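Local coordinates for FdtA domain-containing protein (Helicobacter canadensis MIT 98-5491, PDB 7N67) that probably catalyses a 3,4-ketoisomerisation of a dTDP-linked keto sugar on the route to an unusual formylated sugar, and binds dTDP, at residues 30-35 / 39-44; 49-54 / 108-113; 80-85 / 120-125; 88-93 / 97-102. All coordinates share one frame; numbering follows the deposited sequence. Where two conformers were deposited one is given.

In the fold
Following the chain from the N terminus, contact 1 closes the first hairpin, 30-35 with 39-44, whose outer strand continues the sheet into the second subunit. Contact 2 then joins the loop 49-54 to strand 107-111, and contact 3 joins strand 78-84 to the loop 120-125. These two cross, because their segments alternate along the chain. Contact 4, the hairpin 88-93 with 97-102, lies within the spans of both. Contact 1 touches contacts 2 and 3 through Phe30 and Leu43. Between the two sheets, Leu109 of contact 2 packs on Ile89 and Ile100 of contact 4. Within the five-stranded sheet, Arg120 of contact 3 forms a salt bridge with Glu88 of contact 4.

Contact 1: 30-35 / 39-44; sequences FDAKND and SLIALE. With TYD (thymidine-5'-diphosphate), chain E.
With CG of Phe30 anti to its own carbonyl carbon (chi1 -65°) and CG of Leu43 likewise (chi1 -55°), the ring and the leucine fork meet at about a right angle. In the conformer described, one of two modelled for Phe30, Leu43 CD2 sits over the middle of the ring, 3.6 Å from the centroid of Phe30 and only 9° off the normal, a CH-pi contact, while Leu43 CD1 reaches Phe30 CE2 at 3.5 Å. Ile41 shares this face of the hairpin, setting CG2 against Phe30 CB and CG1 against Ala32 CB at 3.8 Å. The backbones run antiparallel. Lys33 and Leu40 form the hydrogen-bonded pair: Lys33 N gives a bond of 2.8 Å to Leu40 O in the carbonyl plane, and Leu40 N returns one of 3.0 Å to Lys33 O from above that carbonyl's plane. Nearer Phe30, a water spans the strands, donating to Asp31 O and accepting from Ala42 N. Lys33, Leu40 and Ala42 carry the nucleotide on their shared face. Lys33 CG lies 3.2 Å from TYD O4', Leu40 CD2 approaches the thymine ring, and Ala42 CB comes within 3.4 Å of TYD O4. Arg68, His71 and Arg143 of the second subunit also bind this dTDP, so the contact is a beta hairpin that completes a nucleotide site at a subunit interface.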
loop_
_atom_site.group_PDB
_atom_site.type_symbol
_atom_site.label_atom_id
_atom_site.label_comp_id
_atom_site.label_asym_id
_atom_site.label_seq_id
_atom_site.Cartn_x
_atom_site.Cartn_y
_atom_site.Cartn_z
ATOM N N PHE B 30 -3.906 11.378 -16.681
ATOM C CA PHE B 30 -4.235 10.116 -17.387
ATOM C C PHE B 30 -5.742 9.869 -17.280
ATOM O O PHE B 30 -6.319 10.195 -16.235
ATOM C CB PHE B 30 -3.413 8.960 -16.809
ATOM C CG PHE B 30 -1.923 9.067 -17.025
ATOM C CD1 PHE B 30 -1.408 9.706 -18.140
ATOM C CD2 PHE B 30 -1.033 8.494 -16.130
ATOM C CE1 PHE B 30 -0.040 9.787 -18.342
ATOM C CE2 PHE B 30 0.335 8.576 -16.333
ATOM C CZ PHE B 30 0.831 9.220 -17.440
ATOM N N ASP B 31 -6.340 9.329 -18.348
ATOM C CA ASP B 31 -7.761 8.879 -18.383
ATOM C C ASP B 31 -7.772 7.424 -17.902
ATOM O O ASP B 31 -6.974 6.598 -18.415
ATOM C CB ASP B 31 -8.402 9.053 -19.768
ATOM C CG ASP B 31 -8.515 10.505 -20.225
ATOM O OD1 ASP B 31 -8.948 11.350 -19.411
ATOM O OD2 ASP B 31 -8.150 10.784 -21.388
ATOM N N ALA B 32 -8.599 7.151 -16.901
ATOM C CA ALA B 32 -8.709 5.834 -16.242
ATOM C C ALA B 32 -10.028 5.205 -16.687
ATOM O O ALA B 32 -10.997 5.962 -16.815
ATOM C CB ALA B 32 -8.620 6.016 -14.741
ATOM N N LYS B 33 -10.056 3.899 -16.962
ATOM C CA LYS B 33 -11.318 3.136 -17.181
ATOM C C LYS B 33 -11.769 2.595 -15.819
ATOM O O LYS B 33 -11.122 1.653 -15.289
ATOM C CB LYS B 33 -11.153 2.016 -18.215
ATOM C CG LYS B 33 -10.753 2.432 -19.631
ATOM C CD LYS B 33 -11.639 3.477 -20.298
ATOM C CE LYS B 33 -13.071 3.041 -20.530
ATOM N NZ LYS B 33 -13.862 4.127 -21.160
ATOM N N ASN B 34 -12.822 3.195 -15.257
ATOM C CA ASN B 34 -13.290 2.936 -13.869
ATOM C C ASN B 34 -14.568 2.103 -13.923
ATOM O O ASN B 34 -15.513 2.508 -14.607
ATOM C CB ASN B 34 -13.498 4.250 -13.124
ATOM C CG ASN B 34 -12.251 5.113 -13.142
ATOM O OD1 ASN B 34 -12.307 6.315 -12.889
ATOM N ND2 ASN B 34 -11.110 4.511 -13.435
ATOM N N ASP B 35 -14.572 0.965 -13.241
ATOM C CA ASP B 35 -15.786 0.147 -12.985
ATOM C C ASP B 35 -15.753 -0.320 -11.518
ATOM O O ASP B 35 -14.867 0.128 -10.766
ATOM C CB ASP B 35 -15.887 -0.971 -14.033
ATOM C CG ASP B 35 -14.692 -1.912 -14.059
ATOM O OD1 ASP B 35 -14.454 -2.546 -13.030
ATOM O OD2 ASP B 35 -14.023 -2.023 -15.113
ATOM N N SER B 39 -9.819 0.507 -11.239
ATOM C CA SER B 39 -9.393 1.478 -12.283
ATOM C C SER B 39 -8.236 0.915 -13.097
ATOM O O SER B 39 -7.359 0.251 -12.526
ATOM C CB SER B 39 -9.026 2.796 -11.698
ATOM O OG SER B 39 -10.192 3.481 -11.280
ATOM N N LEU B 40 -8.267 1.171 -14.399
ATOM C CA LEU B 40 -7.189 0.796 -15.339
ATOM C C LEU B 40 -6.723 2.049 -16.071
ATOM O O LEU B 40 -7.547 2.794 -16.611
ATOM C CB LEU B 40 -7.702 -0.264 -16.315
ATOM C CG LEU B 40 -6.616 -1.077 -17.019
ATOM C CD1 LEU B 40 -7.146 -2.442 -17.426
ATOM C CD2 LEU B 40 -6.068 -0.345 -18.238
ATOM N N ILE B 41 -5.418 2.273 -16.062
ATOM C CA ILE B 41 -4.751 3.296 -16.908
ATOM C C ILE B 41 -3.880 2.548 -17.912
ATOM O O ILE B 41 -3.194 1.592 -17.509
ATOM C CB ILE B 41 -3.962 4.265 -16.019
ATOM C CG1 ILE B 41 -4.914 5.143 -15.207
ATOM C CG2 ILE B 41 -2.983 5.080 -16.847
ATOM C CD1 ILE B 41 -4.220 5.937 -14.116
ATOM N N ALA B 42 -3.970 2.929 -19.184
ATOM C CA ALA B 42 -3.168 2.342 -20.278
ATOM C C ALA B 42 -2.293 3.450 -20.872
ATOM O O ALA B 42 -2.831 4.533 -21.158
ATOM C CB ALA B 42 -4.075 1.681 -21.289
ATOM N N LEU B 43 -0.989 3.193 -20.994
ATOM C CA LEU B 43 -0.005 4.165 -21.532
ATOM C C LEU B 43 0.762 3.508 -22.682
ATOM O O LEU B 43 1.464 2.489 -22.441
ATOM C CB LEU B 43 0.925 4.642 -20.405
ATOM C CG LEU B 43 0.219 5.234 -19.183
ATOM C CD1 LEU B 43 1.228 5.670 -18.134
ATOM C CD2 LEU B 43 -0.664 6.401 -19.549
ATOM N N GLU B 44 0.627 4.093 -23.880
ATOM C CA GLU B 44 1.206 3.585 -25.154
ATOM C C GLU B 44 2.329 4.504 -25.660
ATOM O O GLU B 44 2.232 5.721 -25.489
ATOM C CB GLU B 44 0.105 3.494 -26.211
ATOM C CG GLU B 44 -1.135 2.757 -25.733
ATOM C CD GLU B 44 -1.900 2.079 -26.851
ATOM O OE1 GLU B 44 -2.554 2.782 -27.646
ATOM O OE2 GLU B 44 -1.784 0.865 -26.949
HETATM P PA TYD E . -10.561 -4.918 -19.099
HETATM O O1A TYD E . -10.134 -5.732 -20.269
HETATM O O2A TYD E . -11.972 -5.021 -18.629
HETATM O O3A TYD E . -9.544 -5.159 -17.892
HETATM P PB TYD E . -8.934 -6.451 -17.177
HETATM O O1B TYD E . -8.185 -5.917 -15.957
HETATM O O2B TYD E . -10.150 -7.273 -16.815
HETATM O O3B TYD E . -8.026 -7.148 -18.147
HETATM O "O5'" TYD E . -10.249 -3.373 -19.371
HETATM C "C5'" TYD E . -11.105 -2.403 -18.738
HETATM C "C4'" TYD E . -11.347 -1.296 -19.727
HETATM O "O4'" TYD E . -10.077 -0.709 -20.090
HETATM C "C3'" TYD E . -12.024 -1.748 -21.021
HETATM O "O3'" TYD E . -13.055 -0.841 -21.384
HETATM C "C2'" TYD E . -10.896 -1.709 -22.039
HETATM C "C1'" TYD E . -9.992 -0.609 -21.500
HETATM N N1 TYD E . -8.571 -0.754 -21.890
HETATM C C2 TYD E . -8.013 0.224 -22.691
HETATM O O2 TYD E . -8.640 1.203 -23.076
HETATM N N3 TYD E . -6.701 -0.001 -23.035
HETATM C C4 TYD E . -5.904 -1.068 -22.658
HETATM O O4 TYD E . -4.729 -1.131 -23.046
HETATM C C5 TYD E . -6.544 -2.044 -21.811
HETATM C C5M TYD E . -5.746 -3.231 -21.353
HETATM C C6 TYD E . -7.830 -1.849 -21.478
HETATM O O HOH W 1 -6.631 4.360 -19.895
#

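Contact 2: 49-54 / 108-113; sequences IPFEIK and GLFIGK
Phe110 meets Phe51 and Pro50 through apolar contacts alone; no hydrogen bond joins the two segments, and the surface buried between them is small, 98 Å². Of the aromatic pair, each ring offers an edge: Phe51 CE2 and Phe110 CE2 approach to 4.1 Å, each near the plane of the other's ring. That position rules out a face-to-face stack, and a further approach, 4.2 Å from Phe51 CE2 to Phe110 CD2, also runs between rim atoms. The torsions differ on the two sides. CG of Phe51 lies between its backbone N and carbonyl carbon (chi1 53°), whereas CG of Phe110 is anti to its backbone N (chi1 168°), which carries that ring out from the strand toward the loop.

The aliphatic contact comes from Pro50, whose CG lies 4.0 Å from Phe110 CD2 and approaches that ring obliquely. Pro50 is the centre of an inverse gamma turn, closed by a weak bond of 3.0 Å from Phe51 N to Ile49 O. In the cupin-like fold of this family, the turn belongs to the connection between strands 38-44 and 55-60, laid over the outer side of the six-stranded sheet, while Leu109 and Ile111 of strand 107-111 pack on Ile89 and Leu91 of the other sheet.

Within the loop, Ile49 CG2 stands 3.4 Å above one face of the Phe51 ring, offset toward its rim. Val79, on neighbouring strand 78-84, touches the side chains of Ile49, Phe51 and Phe110.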
loop_
_atom_site.group_PDB
_atom_site.type_symbol
_atom_site.label_atom_id
_atom_site.label_comp_id
_atom_site.label_asym_id
_atom_site.label_seq_id
_atom_site.Cartn_x
_atom_site.Cartn_y
_atom_site.Cartn_z
ATOM N N ILE B 49 2.541 8.559 -23.769
ATOM C CA ILE B 49 4.012 8.666 -23.542
ATOM C C ILE B 49 4.622 9.213 -24.820
ATOM O O ILE B 49 4.558 8.544 -25.846
ATOM C CB ILE B 49 4.637 7.294 -23.227
ATOM C CG1 ILE B 49 3.891 6.555 -22.117
ATOM C CG2 ILE B 49 6.120 7.440 -22.918
ATOM C CD1 ILE B 49 3.724 7.362 -20.859
ATOM N N PRO B 50 5.257 10.404 -24.798
ATOM C CA PRO B 50 5.780 11.021 -26.019
ATOM C C PRO B 50 7.211 10.563 -26.350
ATOM O O PRO B 50 8.039 11.381 -26.685
ATOM C CB PRO B 50 5.678 12.507 -25.658
ATOM C CG PRO B 50 6.081 12.521 -24.194
ATOM C CD PRO B 50 5.451 11.260 -23.620
ATOM N N PHE B 51 7.460 9.263 -26.237
ATOM C CA PHE B 51 8.684 8.578 -26.712
ATOM C C PHE B 51 8.395 7.075 -26.753
ATOM O O PHE B 51 7.266 6.668 -26.407
ATOM C CB PHE B 51 9.880 8.924 -25.829
ATOM C CG PHE B 51 9.672 8.686 -24.356
ATOM C CD1 PHE B 51 9.690 7.404 -23.829
ATOM C CD2 PHE B 51 9.499 9.754 -23.479
ATOM C CE1 PHE B 51 9.528 7.196 -22.465
ATOM C CE2 PHE B 51 9.331 9.541 -22.117
ATOM C CZ PHE B 51 9.350 8.263 -21.612
ATOM N N GLU B 52 9.367 6.280 -27.190
ATOM C CA GLU B 52 9.231 4.809 -27.255
ATOM C C GLU B 52 9.853 4.204 -26.008
ATOM O O GLU B 52 11.090 4.357 -25.844
ATOM C CB GLU B 52 9.925 4.249 -28.492
ATOM C CG GLU B 52 9.188 4.569 -29.769
ATOM C CD GLU B 52 9.781 3.874 -30.975
ATOM O OE1 GLU B 52 9.020 3.632 -31.911
ATOM O OE2 GLU B 52 10.993 3.555 -30.958
ATOM N N ILE B 53 9.039 3.511 -25.204
ATOM C CA ILE B 53 9.526 2.823 -23.980
ATOM C C ILE B 53 10.516 1.756 -24.452
ATOM O O ILE B 53 10.151 0.928 -25.309
ATOM C CB ILE B 53 8.375 2.252 -23.123
ATOM C CG1 ILE B 53 7.344 3.312 -22.722
ATOM C CG2 ILE B 53 8.928 1.575 -21.887
ATOM C CD1 ILE B 53 5.961 2.753 -22.470
ATOM N N LYS B 54 11.746 1.835 -23.969
ATOM C CA LYS B 54 12.798 0.814 -24.161
ATOM C C LYS B 54 13.061 0.100 -22.834
ATOM O O LYS B 54 13.583 -1.033 -22.844
ATOM C CB LYS B 54 14.063 1.505 -24.663
ATOM C CG LYS B 54 13.898 2.246 -25.985
ATOM C CD LYS B 54 14.355 1.447 -27.193
ATOM C CE LYS B 54 13.781 1.978 -28.489
ATOM N NZ LYS B 54 13.743 0.926 -29.532
ATOM N N GLY B 108 1.052 11.684 -14.038
ATOM C CA GLY B 108 2.435 11.335 -14.381
ATOM C C GLY B 108 3.258 12.597 -14.538
ATOM O O GLY B 108 2.650 13.683 -14.626
ATOM N N LEU B 109 4.585 12.478 -14.559
ATOM C CA LEU B 109 5.499 13.648 -14.677
ATOM C C LEU B 109 6.531 13.318 -15.748
ATOM O O LEU B 109 7.357 12.404 -15.527
ATOM C CB LEU B 109 6.168 13.967 -13.334
ATOM C CG LEU B 109 7.276 15.014 -13.388
ATOM C CD1 LEU B 109 6.706 16.361 -13.791
ATOM C CD2 LEU B 109 8.005 15.127 -12.051
ATOM N N PHE B 110 6.424 13.996 -16.885
ATOM C CA PHE B 110 7.421 13.900 -17.961
ATOM C C PHE B 110 8.567 14.785 -17.510
ATOM O O PHE B 110 8.256 15.887 -17.046
ATOM C CB PHE B 110 6.861 14.352 -19.308
ATOM C CG PHE B 110 7.909 14.551 -20.372
ATOM C CD1 PHE B 110 8.399 15.815 -20.654
ATOM C CD2 PHE B 110 8.420 13.471 -21.071
ATOM C CE1 PHE B 110 9.359 15.989 -21.641
ATOM C CE2 PHE B 110 9.376 13.651 -22.056
ATOM C CZ PHE B 110 9.846 14.909 -22.340
ATOM N N ILE B 111 9.788 14.262 -17.599
ATOM C CA ILE B 111 11.064 14.961 -17.307
ATOM C C ILE B 111 11.940 14.855 -18.557
ATOM O O ILE B 111 12.407 13.746 -18.860
ATOM C CB ILE B 111 11.738 14.343 -16.072
ATOM C CG1 ILE B 111 10.838 14.460 -14.840
ATOM C CG2 ILE B 111 13.116 14.959 -15.854
ATOM C CD1 ILE B 111 11.354 13.734 -13.632
ATOM N N GLY B 112 12.162 15.979 -19.237
ATOM C CA GLY B 112 12.956 16.043 -20.475
ATOM C C GLY B 112 14.457 16.008 -20.227
ATOM O O GLY B 112 14.914 15.450 -19.207
ATOM N N LYS B 113 15.196 16.600 -21.164
ATOM C CA LYS B 113 16.670 16.496 -21.289
ATOM C C LYS B 113 17.347 17.523 -20.385
ATOM O O LYS B 113 16.727 18.569 -20.082
ATOM C CB LYS B 113 17.070 16.750 -22.744
ATOM C CG LYS B 113 16.635 15.677 -23.726
ATOM C CD LYS B 113 17.116 15.901 -25.145
ATOM C CE LYS B 113 16.845 14.677 -25.996
ATOM N NZ LYS B 113 17.069 14.934 -27.436
#

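Contact 3: 80-85 / 120-125; sequences LIMMDG and RNFSYG
The backbones of 80-85 and 120-125 come nearest at Gly85 and Ser123, whose CA atoms are 5.7 Å apart, where segment 80-85 has turned a corner at Met83 and taken a positive phi (74°) at Gly85. Ser123 OG packs directly on Gly85 CA at 3.3 Å. With OG set between its backbone N and carbonyl carbon (chi1 52°), the hydroxyl is directed at the turn, where it is hydrogen-bonded to Ser86 N, just beyond the segment. Met82 adds the apolar part: its CE comes to the edge of the Phe122 ring, near the ring plane, 4.3 Å from Phe122 CE2. Lys127 NZ bridges the two segments by binding both Asp84 OD2, in a salt bridge, and Gly125 O; the two oxygens themselves stand 4.2 Å apart. Asp84 OD1 has a further salt bridge to Lys127 of the second subunit, so its carboxylate is shared across an interface. Met83 and Asp84 both face Lys127 of their own chain, which makes this corner a classic beta bulge.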
loop_
_atom_site.group_PDB
_atom_site.type_symbol
_atom_site.label_atom_id
_atom_site.label_comp_id
_atom_site.label_asym_id
_atom_site.label_seq_id
_atom_site.Cartn_x
_atom_site.Cartn_y
_atom_site.Cartn_z
ATOM N N LEU B 80 7.443 9.695 -14.892
ATOM C CA LEU B 80 7.367 9.221 -13.482
ATOM C C LEU B 80 5.902 9.064 -13.092
ATOM O O LEU B 80 5.107 9.950 -13.425
ATOM C CB LEU B 80 8.047 10.239 -12.563
ATOM C CG LEU B 80 9.539 10.039 -12.344
ATOM C CD1 LEU B 80 10.301 10.168 -13.646
ATOM C CD2 LEU B 80 10.052 11.020 -11.304
ATOM N N ILE B 81 5.572 7.967 -12.424
ATOM C CA ILE B 81 4.213 7.698 -11.874
ATOM C C ILE B 81 4.367 7.109 -10.471
ATOM O O ILE B 81 5.031 6.071 -10.358
ATOM C CB ILE B 81 3.475 6.740 -12.813
ATOM C CG1 ILE B 81 3.506 7.278 -14.247
ATOM C CG2 ILE B 81 2.064 6.498 -12.302
ATOM C CD1 ILE B 81 3.033 6.310 -15.285
ATOM N N MET B 82 3.838 7.780 -9.445
ATOM C CA MET B 82 3.711 7.191 -8.081
ATOM C C MET B 82 2.544 6.213 -8.082
ATOM O O MET B 82 1.392 6.664 -8.013
ATOM C CB MET B 82 3.450 8.244 -7.002
ATOM C CG MET B 82 4.644 9.125 -6.752
ATOM S SD MET B 82 6.130 8.177 -6.344
ATOM C CE MET B 82 5.658 7.537 -4.740
ATOM N N MET B 83 2.839 4.922 -8.104
ATOM C CA MET B 83 1.782 3.885 -8.094
ATOM C C MET B 83 1.226 3.709 -6.676
ATOM O O MET B 83 0.080 3.281 -6.561
ATOM C CB MET B 83 2.299 2.547 -8.628
ATOM C CG MET B 83 1.324 1.933 -9.589
ATOM S SD MET B 83 2.160 1.582 -11.127
ATOM C CE MET B 83 2.180 -0.204 -11.023
ATOM N N ASP B 84 2.029 3.971 -5.649
ATOM C CA ASP B 84 1.632 3.817 -4.229
ATOM C C ASP B 84 2.247 4.958 -3.417
ATOM O O ASP B 84 3.457 5.189 -3.533
ATOM C CB ASP B 84 2.039 2.457 -3.667
ATOM C CG ASP B 84 1.191 2.022 -2.489
ATOM O OD1 ASP B 84 -0.001 2.193 -2.583
ATOM O OD2 ASP B 84 1.740 1.502 -1.494
ATOM N N GLY B 85 1.434 5.648 -2.623
ATOM C CA GLY B 85 1.939 6.664 -1.685
ATOM C C GLY B 85 2.355 7.915 -2.414
ATOM O O GLY B 85 1.861 8.162 -3.541
ATOM N N ARG B 120 12.252 13.026 -2.878
ATOM C CA ARG B 120 12.385 13.029 -1.399
ATOM C C ARG B 120 10.997 13.001 -0.744
ATOM O O ARG B 120 9.978 13.043 -1.473
ATOM C CB ARG B 120 13.210 14.247 -0.992
ATOM C CG ARG B 120 12.777 15.537 -1.667
ATOM C CD ARG B 120 13.479 16.742 -1.072
ATOM N NE ARG B 120 12.601 17.907 -1.049
ATOM C CZ ARG B 120 12.995 19.163 -1.274
ATOM N NH1 ARG B 120 14.264 19.427 -1.569
ATOM N NH2 ARG B 120 12.101 20.138 -1.216
ATOM N N ASN B 121 10.966 12.850 0.581
ATOM C CA ASN B 121 9.712 12.798 1.383
ATOM C C ASN B 121 8.822 11.670 0.849
ATOM O O ASN B 121 7.602 11.847 0.773
ATOM C CB ASN B 121 9.036 14.172 1.398
ATOM C CG ASN B 121 9.970 15.228 1.952
ATOM O OD1 ASN B 121 10.662 14.972 2.935
ATOM N ND2 ASN B 121 10.012 16.402 1.334
ATOM N N PHE B 122 9.439 10.560 0.455
ATOM C CA PHE B 122 8.742 9.306 0.114
ATOM C C PHE B 122 7.909 8.934 1.328
ATOM O O PHE B 122 8.481 8.896 2.410
ATOM C CB PHE B 122 9.717 8.168 -0.179
ATOM C CG PHE B 122 10.225 8.106 -1.594
ATOM C CD1 PHE B 122 11.559 8.366 -1.881
ATOM C CD2 PHE B 122 9.372 7.757 -2.634
ATOM C CE1 PHE B 122 12.023 8.289 -3.182
ATOM C CE2 PHE B 122 9.837 7.691 -3.934
ATOM C CZ PHE B 122 11.158 7.956 -4.206
ATOM N N SER B 123 6.627 8.635 1.157
ATOM C CA SER B 123 5.858 7.948 2.218
ATOM C C SER B 123 6.449 6.546 2.380
ATOM O O SER B 123 7.015 6.011 1.424
ATOM C CB SER B 123 4.380 7.926 1.946
ATOM O OG SER B 123 4.104 7.417 0.663
ATOM N N TYR B 124 6.325 5.976 3.564
ATOM C CA TYR B 124 6.988 4.706 3.914
ATOM C C TYR B 124 6.405 3.588 3.038
ATOM O O TYR B 124 5.162 3.380 3.012
ATOM C CB TYR B 124 6.871 4.454 5.413
ATOM C CG TYR B 124 7.718 3.311 5.880
ATOM C CD1 TYR B 124 8.991 3.534 6.394
ATOM C CD2 TYR B 124 7.270 2.009 5.742
ATOM C CE1 TYR B 124 9.794 2.481 6.800
ATOM C CE2 TYR B 124 8.059 0.945 6.139
ATOM C CZ TYR B 124 9.312 1.190 6.680
ATOM O OH TYR B 124 10.083 0.146 7.075
ATOM N N GLY B 125 7.295 2.931 2.285
ATOM C CA GLY B 125 6.954 1.844 1.355
ATOM C C GLY B 125 6.347 2.350 0.054
ATOM O O GLY B 125 5.855 1.499 -0.692
#

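Contact 4: 88-93 / 97-102; sequences EIVLND and DKSIIL
Glu88 OE1 is gripped by two groups, the hydroxyl of Ser99 across the strands and NH2 of Arg120 on the neighbouring strand, while Asn121 ND2 holds OE2. Ser99 OG donates to OE1, though their modelled separation is very short and its exact value doubtful. This is one face of a beta hairpin at the edge of the five-stranded sheet, with strand axes at 155°. Two hydrogen-bonded pairs hold the backbone: Ile100 N to Ile89 O, at 2.8 Å and nearly straight (172°), is answered by Ile89 N to Ile100 O, and Lys98 and Leu91 exchange bonds of 2.9 Å from N to O in both directions. On the opposite face Leu91 CD1 meets Ile100 CD1 at 3.4 Å and Ile89 CG1 lies 3.8 Å from Leu102 CD1, while Lys98 leads its amine away. Toward the turn, Asn92 is held at both ends of its amide, since OD1 accepts from Gly94 N and Tyr145 OH, and ND2 also reaches Arg95 O. With CG anti to the backbone N (chi1 -173°), Asn92 swings this amide toward Asp97, and Asn92 ND2 donates to Asp97 OD1 at 2.9 Å on the anti side, tilted out of the plane of a carboxylate turned almost perpendicular to the amide.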
loop_
_atom_site.group_PDB
_atom_site.type_symbol
_atom_site.label_atom_id
_atom_site.label_comp_id
_atom_site.label_asym_id
_atom_site.label_seq_id
_atom_site.Cartn_x
_atom_site.Cartn_y
_atom_site.Cartn_z
ATOM N N GLU B 88 8.014 13.795 -3.162
ATOM C CA GLU B 88 8.271 15.148 -3.690
ATOM C C GLU B 88 9.377 15.051 -4.742
ATOM O O GLU B 88 10.538 14.821 -4.357
ATOM C CB GLU B 88 8.634 16.094 -2.548
ATOM C CG GLU B 88 8.688 17.531 -3.008
ATOM C CD GLU B 88 9.185 18.494 -1.953
ATOM O OE1 GLU B 88 9.625 19.603 -2.330
ATOM O OE2 GLU B 88 9.143 18.122 -0.762
ATOM N N ILE B 89 9.022 15.235 -6.014
ATOM C CA ILE B 89 10.017 15.363 -7.122
ATOM C C ILE B 89 10.560 16.787 -7.100
ATOM O O ILE B 89 9.742 17.706 -7.140
ATOM C CB ILE B 89 9.434 15.025 -8.507
ATOM C CG1 ILE B 89 8.591 13.745 -8.506
ATOM C CG2 ILE B 89 10.561 14.957 -9.525
ATOM C CD1 ILE B 89 9.299 12.549 -7.944
ATOM N N VAL B 90 11.886 16.935 -7.042
ATOM C CA VAL B 90 12.586 18.252 -7.094
ATOM C C VAL B 90 13.423 18.298 -8.375
ATOM O O VAL B 90 14.335 17.464 -8.537
ATOM C CB VAL B 90 13.459 18.525 -5.853
ATOM C CG1 VAL B 90 13.951 19.965 -5.837
ATOM C CG2 VAL B 90 12.734 18.202 -4.556
ATOM N N LEU B 91 13.120 19.290 -9.208
ATOM C CA LEU B 91 13.596 19.467 -10.598
ATOM C C LEU B 91 14.444 20.737 -10.667
ATOM O O LEU B 91 14.031 21.790 -10.131
ATOM C CB LEU B 91 12.384 19.602 -11.521
ATOM C CG LEU B 91 11.520 18.355 -11.678
ATOM C CD1 LEU B 91 10.486 18.583 -12.774
ATOM C CD2 LEU B 91 12.376 17.121 -11.971
ATOM N N ASN B 92 15.579 20.648 -11.338
ATOM C CA ASN B 92 16.522 21.778 -11.422
ATOM C C ASN B 92 17.199 21.682 -12.780
ATOM O O ASN B 92 17.754 20.611 -13.061
ATOM C CB ASN B 92 17.499 21.756 -10.245
ATOM C CG ASN B 92 18.357 23.001 -10.217
ATOM O OD1 ASN B 92 19.205 23.197 -11.090
ATOM N ND2 ASN B 92 18.105 23.860 -9.244
ATOM N N ASP B 93 17.123 22.745 -13.579
ATOM C CA ASP B 93 17.808 22.820 -14.887
ATOM C C ASP B 93 18.937 23.849 -14.784
ATOM O O ASP B 93 19.370 24.345 -15.818
ATOM C CB ASP B 93 16.802 23.086 -16.005
ATOM C CG ASP B 93 16.168 24.455 -15.945
ATOM O OD1 ASP B 93 15.298 24.711 -16.787
ATOM O OD2 ASP B 93 16.558 25.254 -15.058
ATOM N N ASP B 97 15.113 25.335 -7.964
ATOM C CA ASP B 97 14.334 24.101 -7.708
ATOM C C ASP B 97 12.836 24.355 -7.958
ATOM O O ASP B 97 12.325 25.399 -7.480
ATOM C CB ASP B 97 14.560 23.620 -6.273
ATOM C CG ASP B 97 15.864 22.863 -6.035
ATOM O OD1 ASP B 97 16.652 22.636 -7.010
ATOM O OD2 ASP B 97 16.077 22.480 -4.860
ATOM N N LYS B 98 12.179 23.451 -8.707
ATOM C CA LYS B 98 10.698 23.302 -8.814
ATOM C C LYS B 98 10.295 21.998 -8.121
ATOM O O LYS B 98 10.796 20.926 -8.536
ATOM C CB LYS B 98 10.250 23.274 -10.278
ATOM C CG LYS B 98 8.996 24.076 -10.590
ATOM C CD LYS B 98 7.710 23.280 -10.555
ATOM C CE LYS B 98 6.474 24.127 -10.792
ATOM N NZ LYS B 98 6.095 24.912 -9.593
ATOM N N SER B 99 9.468 22.078 -7.076
ATOM C CA SER B 99 8.880 20.896 -6.397
ATOM C C SER B 99 7.597 20.485 -7.119
ATOM O O SER B 99 6.789 21.369 -7.417
ATOM C CB SER B 99 8.641 21.170 -4.955
ATOM O OG SER B 99 9.850 20.961 -4.242
ATOM N N ILE B 100 7.450 19.204 -7.453
ATOM C CA ILE B 100 6.157 18.628 -7.931
ATOM C C ILE B 100 5.816 17.456 -7.027
ATOM O O ILE B 100 6.608 16.497 -6.967
ATOM C CB ILE B 100 6.204 18.211 -9.407
ATOM C CG1 ILE B 100 6.443 19.424 -10.305
ATOM C CG2 ILE B 100 4.929 17.480 -9.798
ATOM C CD1 ILE B 100 7.530 19.200 -11.319
ATOM N N ILE B 101 4.693 17.550 -6.332
ATOM C CA ILE B 101 4.203 16.440 -5.472
ATOM C C ILE B 101 3.420 15.488 -6.364
ATOM O O ILE B 101 2.498 15.960 -7.028
ATOM C CB ILE B 101 3.362 16.952 -4.290
ATOM C CG1 ILE B 101 4.263 17.606 -3.242
ATOM C CG2 ILE B 101 2.537 15.812 -3.713
ATOM C CD1 ILE B 101 3.871 19.018 -2.886
ATOM N N LEU B 102 3.832 14.218 -6.380
ATOM C CA LEU B 102 3.053 13.093 -6.929
ATOM C C LEU B 102 2.508 12.285 -5.748
ATOM O O LEU B 102 3.325 11.794 -4.941
ATOM C CB LEU B 102 3.957 12.249 -7.822
ATOM C CG LEU B 102 4.574 12.966 -9.018
ATOM C CD1 LEU B 102 5.483 12.006 -9.787
ATOM C CD2 LEU B 102 3.518 13.567 -9.935
#